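Local structure of enoyl-CoA hydratase/carnithine racemase (Magnetospirillum magneticum, 4NEK) at residues Ile103-Gly106 with Ser107-Leu110; Val164-Ala167 with Glu168-Leu172; Ala190-Leu193 with Ala194-Arg198; Met216-Leu219 with Thr220-Ala223. The protein probably shifts the double bond of enoyl-CoA thioesters from the delta(3) to the delta(2) position, as a hexameric member of the enoyl-CoA hydratase/isomerase (crotonase) family. All blocks are in the same frame, centred on the assembly; numbering follows the deposited sequence.

In the fold
Along the chain the four contacts follow in series; none nests in or crosses another, and each closes a single helical turn or helix end. Contact 1 starts the short buried helix 105-108 after strand 101-103. Contact 2 ends helix 164-169 and touches contact 1 through Leu110 CB and Leu172 CD1, 4.1 Å apart. Contact 3 terminates helix 179-194 and leads into helix 198-208, its centre about 25 Å from those of contacts 1 and 2. Contact 4 is a turn near the start of helix 215-230, about 26 Å from contact 3 between centres. Contacts 2, 3 and 4 all reach the same neighbouring subunit, whereas contact 1 lies in the chain's interior.

Contact 1 of 4, residues Ile103-Gly106 with Ser107-Leu110; sequences IGIG and STLL
The carbonyl oxygen of Gly104 takes two backbone donors from the first turn of helix 105-108: Thr108 N, 2.9 Å from Gly104 O, lies in the carbonyl plane, whereas Ser107 N, at the same 2.9 Å from Gly104 O, stands 55° out of it. Gly104 is the N-cap, and its positive phi of 60° swings the chain from strand 101-103 into the helix. Leu109 N continues the helical pattern with a bond to Ile105 O. The OG1 of Thr108 sits between the backbone N and the carbonyl carbon (chi1 57°), which turns the hydroxyl back for a weak third bond of 3.3 Å from Thr108 OG1 to Gly104 O, while CG2 also touches that oxygen. Ile105 crosses Thr108 at about a right angle, and the CD1 at its tip comes 3.5 Å from Thr108 OG1. The same methyl reaches Leu109 CB, 4.1 Å from Ile105 CD1, so one branch of the isoleucine touches two residues of the next turn. Farther on, the fork of Leu110 spreads over Gly106 O, with Leu110 CG 3.6 Å from that oxygen and both methyls also in touch. Ser107 OG is hydrogen-bonded to Ala102 O and weakly to His125 N, so it links the helix start to strand 101-103 and, with the Gly104-His125 backbone bond, to strand 123-125. Helix 79-88 packs on Ile105 and Leu109. A glycine-rich turn opening a short buried helix is characteristic of the crotonase fold; in relatives this region supplies a backbone N-H to the oxyanion hole, and the arrangement here is consistent with that role.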
loop_
_atom_site.group_PDB
_atom_site.type_symbol
_atom_site.label_atom_id
_atom_site.label_comp_id
_atom_site.label_asym_id
_atom_site.label_seq_id
_atom_site.Cartn_x
_atom_site.Cartn_y
_atom_site.Cartn_z
ATOM N N ILE C 103 4.760 -10.967 -21.945
ATOM C CA ILE C 103 6.071 -11.558 -21.765
ATOM C C ILE C 103 7.057 -10.979 -22.741
ATOM O O ILE C 103 6.718 -10.675 -23.869
ATOM C CB ILE C 103 6.016 -13.066 -21.929
ATOM C CG1 ILE C 103 5.055 -13.650 -20.898
ATOM C CG2 ILE C 103 7.410 -13.681 -21.773
ATOM C CD1 ILE C 103 4.793 -15.124 -21.117
ATOM N N GLY C 104 8.277 -10.784 -22.249
ATOM C CA GLY C 104 9.330 -10.200 -23.012
ATOM C C GLY C 104 8.972 -8.829 -23.467
ATOM O O GLY C 104 8.719 -7.943 -22.667
ATOM N N ILE C 105 8.880 -8.677 -24.779
ATOM C CA ILE C 105 8.454 -7.432 -25.403
ATOM C C ILE C 105 7.024 -7.049 -24.976
ATOM O O ILE C 105 6.676 -5.892 -24.905
ATOM C CB ILE C 105 8.619 -7.527 -26.943
ATOM C CG1 ILE C 105 8.290 -6.203 -27.616
ATOM C CG2 ILE C 105 7.731 -8.613 -27.536
ATOM C CD1 ILE C 105 9.153 -5.043 -27.150
ATOM N N GLY C 106 6.203 -8.029 -24.663
ATOM C CA GLY C 106 4.898 -7.758 -24.115
ATOM C C GLY C 106 4.959 -6.937 -22.834
ATOM O O GLY C 106 4.054 -6.160 -22.577
ATOM N N SER C 107 6.010 -7.088 -22.047
ATOM C CA SER C 107 6.224 -6.228 -20.899
ATOM C C SER C 107 7.089 -5.008 -21.201
ATOM O O SER C 107 6.798 -3.918 -20.702
ATOM C CB SER C 107 6.877 -6.999 -19.739
ATOM O OG SER C 107 5.887 -7.685 -18.993
ATOM N N THR C 108 8.168 -5.175 -21.968
ATOM C CA THR C 108 9.214 -4.136 -22.045
ATOM C C THR C 108 8.809 -3.009 -22.954
ATOM O O THR C 108 9.419 -1.946 -22.959
ATOM C CB THR C 108 10.545 -4.682 -22.561
ATOM O OG1 THR C 108 10.337 -5.273 -23.844
ATOM C CG2 THR C 108 11.102 -5.731 -21.609
ATOM N N LEU C 109 7.748 -3.240 -23.688
ATOM C CA LEU C 109 7.092 -2.193 -24.435
ATOM C C LEU C 109 6.303 -1.186 -23.587
ATOM O O LEU C 109 6.122 -0.018 -23.953
ATOM C CB LEU C 109 6.112 -2.877 -25.348
ATOM C CG LEU C 109 5.421 -1.961 -26.321
ATOM C CD1 LEU C 109 6.435 -1.512 -27.354
ATOM C CD2 LEU C 109 4.221 -2.666 -26.952
ATOM N N LEU C 110 5.805 -1.628 -22.456
ATOM C CA LEU C 110 4.835 -0.834 -21.731
ATOM C C LEU C 110 5.390 0.468 -21.210
ATOM O O LEU C 110 4.636 1.455 -21.058
ATOM C CB LEU C 110 4.261 -1.656 -20.600
ATOM C CG LEU C 110 3.564 -2.922 -21.091
ATOM C CD1 LEU C 110 3.041 -3.726 -19.906
ATOM C CD2 LEU C 110 2.443 -2.637 -22.050
#

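Contact 2 of 4, residues Val164-Ala167 with Glu168-Leu172; sequences VDTA and EAVGL
Val170 sits beyond the carbonyl oxygen of Thr166, one turn earlier in helix 164-169, and its backbone N bonds to the same oxygen. Starting at the branch point, Val170 CB is 3.8 Å from Thr166 O. CG1 approaches that oxygen to 3.5 Å and then meets the methyl of Thr166, with Val170 CG1 and Thr166 CG2 4.2 Å apart. With CG1 anti to the carbonyl carbon (chi1 -52°), the other tip falls between the backbone N and the carbonyl carbon; this places Val170 CG2 3.4 Å from Thr166 O and also within touch of Ala167 O. Val170 thus lies against the carbonyl end of the helix and also packs on Ala147 of helix 139-147. Glu168 leaves the turn in an extended chain: its CB touches Val164 O, and its OE2 forms a salt bridge with Arg151 of a neighbouring subunit. Along the helix, Glu168 N bonds to Val164 O and Ala169 N to Asp165 O.

At the end of the helix, Gly171 takes positive phi (81°), which lets the chain fold back. Gly171 N bonds to Glu168 O, and Leu172 N donates nearly along the C=O axis to Ala167 O at 2.9 Å. Leu172 CB touches the same oxygen and lies 4.3 Å from Ala167 CB. Gly171 O accepts from Arg150 of the neighbouring subunit. Together these features form a Schellman motif, a glycine C-cap ending helix 164-169 at a subunit interface.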
loop_
_atom_site.group_PDB
_atom_site.type_symbol
_atom_site.label_atom_id
_atom_site.label_comp_id
_atom_site.label_asym_id
_atom_site.label_seq_id
_atom_site.Cartn_x
_atom_site.Cartn_y
_atom_site.Cartn_z
ATOM N N VAL C 164 0.049 -7.904 -11.211
ATOM C CA VAL C 164 -0.521 -6.578 -11.239
ATOM C C VAL C 164 -0.249 -5.777 -9.970
ATOM O O VAL C 164 -0.194 -4.538 -10.036
ATOM C CB VAL C 164 -2.036 -6.625 -11.526
ATOM C CG1 VAL C 164 -2.282 -7.156 -12.933
ATOM C CG2 VAL C 164 -2.787 -7.490 -10.492
ATOM N N ASP C 165 -0.052 -6.458 -8.848
ATOM C CA ASP C 165 0.341 -5.765 -7.642
ATOM C C ASP C 165 1.621 -4.967 -7.818
ATOM O O ASP C 165 1.676 -3.752 -7.620
ATOM C CB ASP C 165 0.444 -6.733 -6.474
ATOM C CG ASP C 165 1.382 -7.950 -6.740
ATOM O OD1 ASP C 165 1.728 -8.302 -7.901
ATOM O OD2 ASP C 165 1.832 -8.544 -5.726
ATOM N N THR C 166 2.645 -5.633 -8.287
ATOM C CA THR C 166 3.919 -5.001 -8.483
ATOM C C THR C 166 3.813 -4.006 -9.638
ATOM O O THR C 166 4.343 -2.910 -9.555
ATOM C CB THR C 166 4.969 -6.075 -8.773
ATOM O OG1 THR C 166 5.014 -6.996 -7.681
ATOM C CG2 THR C 166 6.342 -5.470 -8.988
ATOM N N ALA C 167 3.132 -4.391 -10.706
ATOM C CA ALA C 167 3.121 -3.554 -11.887
ATOM C C ALA C 167 2.488 -2.218 -11.592
ATOM O O ALA C 167 2.975 -1.181 -12.041
ATOM C CB ALA C 167 2.348 -4.226 -13.003
ATOM N N GLU C 168 1.388 -2.224 -10.848
ATOM C CA GLU C 168 0.829 -0.967 -10.462
ATOM C C GLU C 168 1.717 -0.258 -9.445
ATOM O O GLU C 168 1.922 0.940 -9.533
ATOM C CB GLU C 168 -0.586 -1.097 -9.934
ATOM C CG GLU C 168 -1.194 0.272 -9.666
ATOM C CD GLU C 168 -2.715 0.295 -9.490
ATOM O OE1 GLU C 168 -3.342 -0.780 -9.489
ATOM O OE2 GLU C 168 -3.303 1.414 -9.359
ATOM N N ALA C 169 2.264 -0.959 -8.478
ATOM C CA ALA C 169 3.063 -0.266 -7.471
ATOM C C ALA C 169 4.276 0.456 -8.094
ATOM O O ALA C 169 4.623 1.521 -7.669
ATOM C CB ALA C 169 3.539 -1.248 -6.416
ATOM N N VAL C 170 4.919 -0.116 -9.097
ATOM C CA VAL C 170 6.061 0.555 -9.658
ATOM C C VAL C 170 5.717 1.468 -10.821
ATOM O O VAL C 170 6.626 2.028 -11.433
ATOM C CB VAL C 170 7.149 -0.440 -10.097
ATOM C CG1 VAL C 170 7.470 -1.387 -8.954
ATOM C CG2 VAL C 170 6.755 -1.230 -11.348
ATOM N N GLY C 171 4.432 1.645 -11.139
ATOM C CA GLY C 171 4.056 2.606 -12.167
ATOM C C GLY C 171 4.196 2.104 -13.603
ATOM O O GLY C 171 4.245 2.880 -14.587
ATOM N N LEU C 172 4.189 0.795 -13.745
ATOM C CA LEU C 172 4.188 0.215 -15.070
ATOM C C LEU C 172 2.815 0.287 -15.693
ATOM O O LEU C 172 2.688 0.338 -16.897
ATOM C CB LEU C 172 4.649 -1.229 -14.998
ATOM C CG LEU C 172 4.974 -1.884 -16.320
ATOM C CD1 LEU C 172 6.172 -1.232 -17.033
ATOM C CD2 LEU C 172 5.270 -3.341 -16.058
#

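Contact 3 of 4, residues Ala190-Leu193 with Ala194-Arg198; sequences ARKL and AAKPR
The carbonyl of Leu193 is the flat group around which the helix end turns: Lys196 N stands over its face, 64° out of the plane and 3.1 Å from Leu193 O. Lys196 CB and CG each lie 3.4 Å from Leu193 O. By contrast, Ala194 N lies only 19° from the carbonyl plane of Ala190, 2.8 Å from Ala190 O. Ala195 N bonds to Arg191 O and more weakly to Lys192 O.

With its chain bent at chi2 (-49°), Lys196 lies back along the helix end; its CG, CD and CE run past Lys192 O, and Lys196 NZ ends 4.2 Å from Lys192 CE. Lys192 NZ and Lys196 NZ stay 5.3 Å apart. Lys192 NZ forms salt bridges with Glu160 of one neighbouring subunit and with Glu180 and Asp181 of another, which probably offsets the nearby like charge. A water is hydrogen-bonded to both Leu193 O (2.8 Å) and Lys196 O (2.7 Å), bridging the two carbonyls. Leu193 packs on Val50 of the central sheet. The alpha-helical i to i+4 pattern gives way to an i to i+3 bond, a tightened last turn ending helix 179-194 before Pro197, the N-cap of helix 198-208.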
loop_
_atom_site.group_PDB
_atom_site.type_symbol
_atom_site.label_atom_id
_atom_site.label_comp_id
_atom_site.label_asym_id
_atom_site.label_seq_id
_atom_site.Cartn_x
_atom_site.Cartn_y
_atom_site.Cartn_z
ATOM N N ALA C 190 -8.399 6.464 -24.316
ATOM C CA ALA C 190 -7.938 6.925 -25.597
ATOM C C ALA C 190 -8.770 8.081 -26.132
ATOM O O ALA C 190 -8.228 9.058 -26.667
ATOM C CB ALA C 190 -7.944 5.783 -26.597
ATOM N N ARG C 191 -10.080 7.972 -26.029
ATOM C CA ARG C 191 -10.977 9.038 -26.513
ATOM C C ARG C 191 -10.813 10.319 -25.701
ATOM O O ARG C 191 -10.860 11.410 -26.230
ATOM C CB ARG C 191 -12.433 8.621 -26.431
ATOM C CG ARG C 191 -12.828 7.659 -27.508
ATOM C CD ARG C 191 -14.337 7.508 -27.567
ATOM N NE ARG C 191 -14.684 6.301 -28.310
ATOM C CZ ARG C 191 -14.644 6.177 -29.640
ATOM N NH1 ARG C 191 -14.324 7.208 -30.425
ATOM N NH2 ARG C 191 -14.935 5.007 -30.196
ATOM N N LYS C 192 -10.603 10.177 -24.416
ATOM C CA LYS C 192 -10.429 11.334 -23.607
ATOM C C LYS C 192 -9.134 12.053 -24.039
ATOM O O LYS C 192 -9.100 13.266 -24.126
ATOM C CB LYS C 192 -10.415 10.928 -22.153
ATOM C CG LYS C 192 -10.475 12.109 -21.252
ATOM C CD LYS C 192 -10.653 11.738 -19.781
ATOM C CE LYS C 192 -10.525 13.005 -18.931
ATOM N NZ LYS C 192 -11.094 12.830 -17.559
ATOM N N LEU C 193 -8.073 11.310 -24.333
ATOM C CA LEU C 193 -6.880 11.922 -24.877
ATOM C C LEU C 193 -7.136 12.529 -26.257
ATOM O O LEU C 193 -6.604 13.595 -26.590
ATOM C CB LEU C 193 -5.760 10.912 -25.004
ATOM C CG LEU C 193 -5.116 10.493 -23.697
ATOM C CD1 LEU C 193 -4.208 9.307 -23.914
ATOM C CD2 LEU C 193 -4.325 11.628 -23.094
ATOM N N ALA C 194 -7.949 11.852 -27.057
ATOM C CA ALA C 194 -8.170 12.299 -28.414
ATOM C C ALA C 194 -8.972 13.585 -28.421
ATOM O O ALA C 194 -8.885 14.340 -29.378
ATOM C CB ALA C 194 -8.884 11.231 -29.238
ATOM N N ALA C 195 -9.735 13.845 -27.356
ATOM C CA ALA C 195 -10.513 15.085 -27.277
ATOM C C ALA C 195 -9.688 16.253 -26.782
ATOM O O ALA C 195 -10.152 17.357 -26.820
ATOM C CB ALA C 195 -11.703 14.916 -26.378
ATOM N N LYS C 196 -8.456 16.040 -26.339
ATOM C CA LYS C 196 -7.597 17.160 -26.011
ATOM C C LYS C 196 -7.106 17.797 -27.314
ATOM O O LYS C 196 -7.152 17.158 -28.361
ATOM C CB LYS C 196 -6.362 16.680 -25.270
ATOM C CG LYS C 196 -6.638 15.867 -24.060
ATOM C CD LYS C 196 -7.640 16.512 -23.159
ATOM C CE LYS C 196 -7.478 15.929 -21.764
ATOM N NZ LYS C 196 -8.711 16.110 -21.004
ATOM N N PRO C 197 -6.587 19.032 -27.244
ATOM C CA PRO C 197 -5.952 19.649 -28.418
ATOM C C PRO C 197 -4.637 18.983 -28.808
ATOM O O PRO C 197 -3.647 19.087 -28.077
ATOM C CB PRO C 197 -5.711 21.111 -27.967
ATOM C CG PRO C 197 -5.685 21.065 -26.477
ATOM C CD PRO C 197 -6.603 19.948 -26.090
ATOM N N ARG C 198 -4.632 18.314 -29.957
ATOM C CA ARG C 198 -3.523 17.478 -30.343
ATOM C C ARG C 198 -2.174 18.178 -30.293
ATOM O O ARG C 198 -1.177 17.600 -29.841
ATOM C CB ARG C 198 -3.732 16.850 -31.723
ATOM C CG ARG C 198 -2.573 15.888 -32.065
ATOM C CD ARG C 198 -2.757 15.089 -33.355
ATOM N NE ARG C 198 -2.900 15.979 -34.503
ATOM C CZ ARG C 198 -3.443 15.649 -35.666
ATOM N NH1 ARG C 198 -3.896 14.437 -35.905
ATOM N NH2 ARG C 198 -3.525 16.564 -36.598
HETATM O O HOH W 1 -5.795 14.936 -28.958
#

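Contact 4 of 4, residues Met216-Leu219 with Thr220-Ala223; sequences MDRL and TREA
Arg218 leaves the helix with CG opposite its backbone N (chi1 177°) and then folds at chi2 and chi3, while Glu222 projects with CG beside its own N (chi1 -73°) and runs straight beyond it. The aliphatic parts therefore meet, Arg218 CD lying 3.9 Å from Glu222 CG. The charged ends do not touch, with 4.9 Å between Arg218 NH1 and Glu222 OE2; instead both groups bond to Ser140 OG of a neighbouring subunit. Arg221 approaches Arg218, Arg218 NE and Arg221 NE being 4.3 Å apart, and Glu213 forms a salt bridge with each of the two arginines, which probably offsets their like charges.

At the start of the turn, the carbonyl of Met216, a selenomethionine here, takes two bonds from Thr220. Thr220 N and Thr220 OG1 come from opposite faces of its plane, at 3.1 Å and 3.2 Å from Met216 O. Arg85 of the neighbouring subunit also bonds to Thr220 OG1. Backbone bonds from Arg221, Glu222 and Ala223 continue the alpha-helix. Helix 215-230, between helices 198-208 and 233-243 in chain order, thus lies against helix 79-88, helix 139-147 and the loop before the latter, all of the neighbouring subunit.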
loop_
_atom_site.group_PDB
_atom_site.type_symbol
_atom_site.label_atom_id
_atom_site.label_comp_id
_atom_site.label_asym_id
_atom_site.label_seq_id
_atom_site.Cartn_x
_atom_site.Cartn_y
_atom_site.Cartn_z
HETATM N N MSE C 216 17.074 24.478 -13.932
HETATM C CA MSE C 216 16.941 25.774 -14.583
HETATM C C MSE C 216 16.825 25.620 -16.078
HETATM O O MSE C 216 16.040 26.337 -16.705
HETATM C CB MSE C 216 18.071 26.724 -14.254
HETATM C CG MSE C 216 18.240 26.973 -12.747
HETATM SE SE MSE C 216 16.660 27.801 -11.860
HETATM C CE MSE C 216 16.950 27.315 -9.956
ATOM N N ASP C 217 17.565 24.694 -16.680
ATOM C CA ASP C 217 17.395 24.417 -18.117
ATOM C C ASP C 217 16.006 23.956 -18.451
ATOM O O ASP C 217 15.428 24.379 -19.454
ATOM C CB ASP C 217 18.348 23.351 -18.603
ATOM C CG ASP C 217 19.809 23.761 -18.487
ATOM O OD1 ASP C 217 20.093 24.975 -18.317
ATOM O OD2 ASP C 217 20.698 22.877 -18.585
ATOM N N ARG C 218 15.425 23.120 -17.595
ATOM C CA ARG C 218 14.076 22.631 -17.861
ATOM C C ARG C 218 13.051 23.751 -17.745
ATOM O O ARG C 218 12.109 23.837 -18.555
ATOM C CB ARG C 218 13.704 21.452 -16.942
ATOM C CG ARG C 218 12.272 20.937 -17.116
ATOM C CD ARG C 218 11.971 20.553 -18.550
ATOM N NE ARG C 218 12.826 19.420 -18.934
ATOM C CZ ARG C 218 12.437 18.153 -19.039
ATOM N NH1 ARG C 218 11.166 17.811 -18.829
ATOM N NH2 ARG C 218 13.328 17.224 -19.395
ATOM N N LEU C 219 13.230 24.634 -16.770
ATOM C CA LEU C 219 12.336 25.792 -16.652
ATOM C C LEU C 219 12.355 26.640 -17.898
ATOM O O LEU C 219 11.296 27.058 -18.409
ATOM C CB LEU C 219 12.730 26.665 -15.483
ATOM C CG LEU C 219 12.493 25.983 -14.137
ATOM C CD1 LEU C 219 13.023 26.836 -13.011
ATOM C CD2 LEU C 219 11.007 25.725 -13.958
ATOM N N THR C 220 13.563 26.877 -18.403
ATOM C CA THR C 220 13.720 27.637 -19.629
ATOM C C THR C 220 13.028 26.936 -20.790
ATOM O O THR C 220 12.322 27.559 -21.582
ATOM C CB THR C 220 15.216 27.836 -19.921
ATOM O OG1 THR C 220 15.764 28.631 -18.881
ATOM C CG2 THR C 220 15.444 28.530 -21.218
ATOM N N ARG C 221 13.265 25.638 -20.903
ATOM C CA ARG C 221 12.679 24.876 -21.988
ATOM C C ARG C 221 11.161 24.945 -21.971
ATOM O O ARG C 221 10.544 25.202 -22.995
ATOM C CB ARG C 221 13.139 23.426 -21.905
ATOM C CG ARG C 221 12.711 22.593 -23.090
ATOM C CD ARG C 221 13.041 21.128 -22.906
ATOM N NE ARG C 221 14.458 20.939 -22.647
ATOM C CZ ARG C 221 15.382 20.918 -23.588
ATOM N NH1 ARG C 221 15.045 21.029 -24.860
ATOM N NH2 ARG C 221 16.649 20.763 -23.262
ATOM N N GLU C 222 10.561 24.728 -20.808
ATOM C CA GLU C 222 9.108 24.691 -20.709
ATOM C C GLU C 222 8.570 26.031 -21.069
ATOM O O GLU C 222 7.577 26.130 -21.785
ATOM C CB GLU C 222 8.637 24.338 -19.291
ATOM C CG GLU C 222 8.824 22.869 -18.892
ATOM C CD GLU C 222 8.515 22.591 -17.412
ATOM O OE1 GLU C 222 8.506 23.562 -16.605
ATOM O OE2 GLU C 222 8.269 21.398 -17.063
ATOM N N ALA C 223 9.222 27.064 -20.551
ATOM C CA ALA C 223 8.761 28.440 -20.737
ATOM C C ALA C 223 8.769 28.865 -22.207
ATOM O O ALA C 223 7.815 29.464 -22.682
ATOM C CB ALA C 223 9.590 29.397 -19.903
#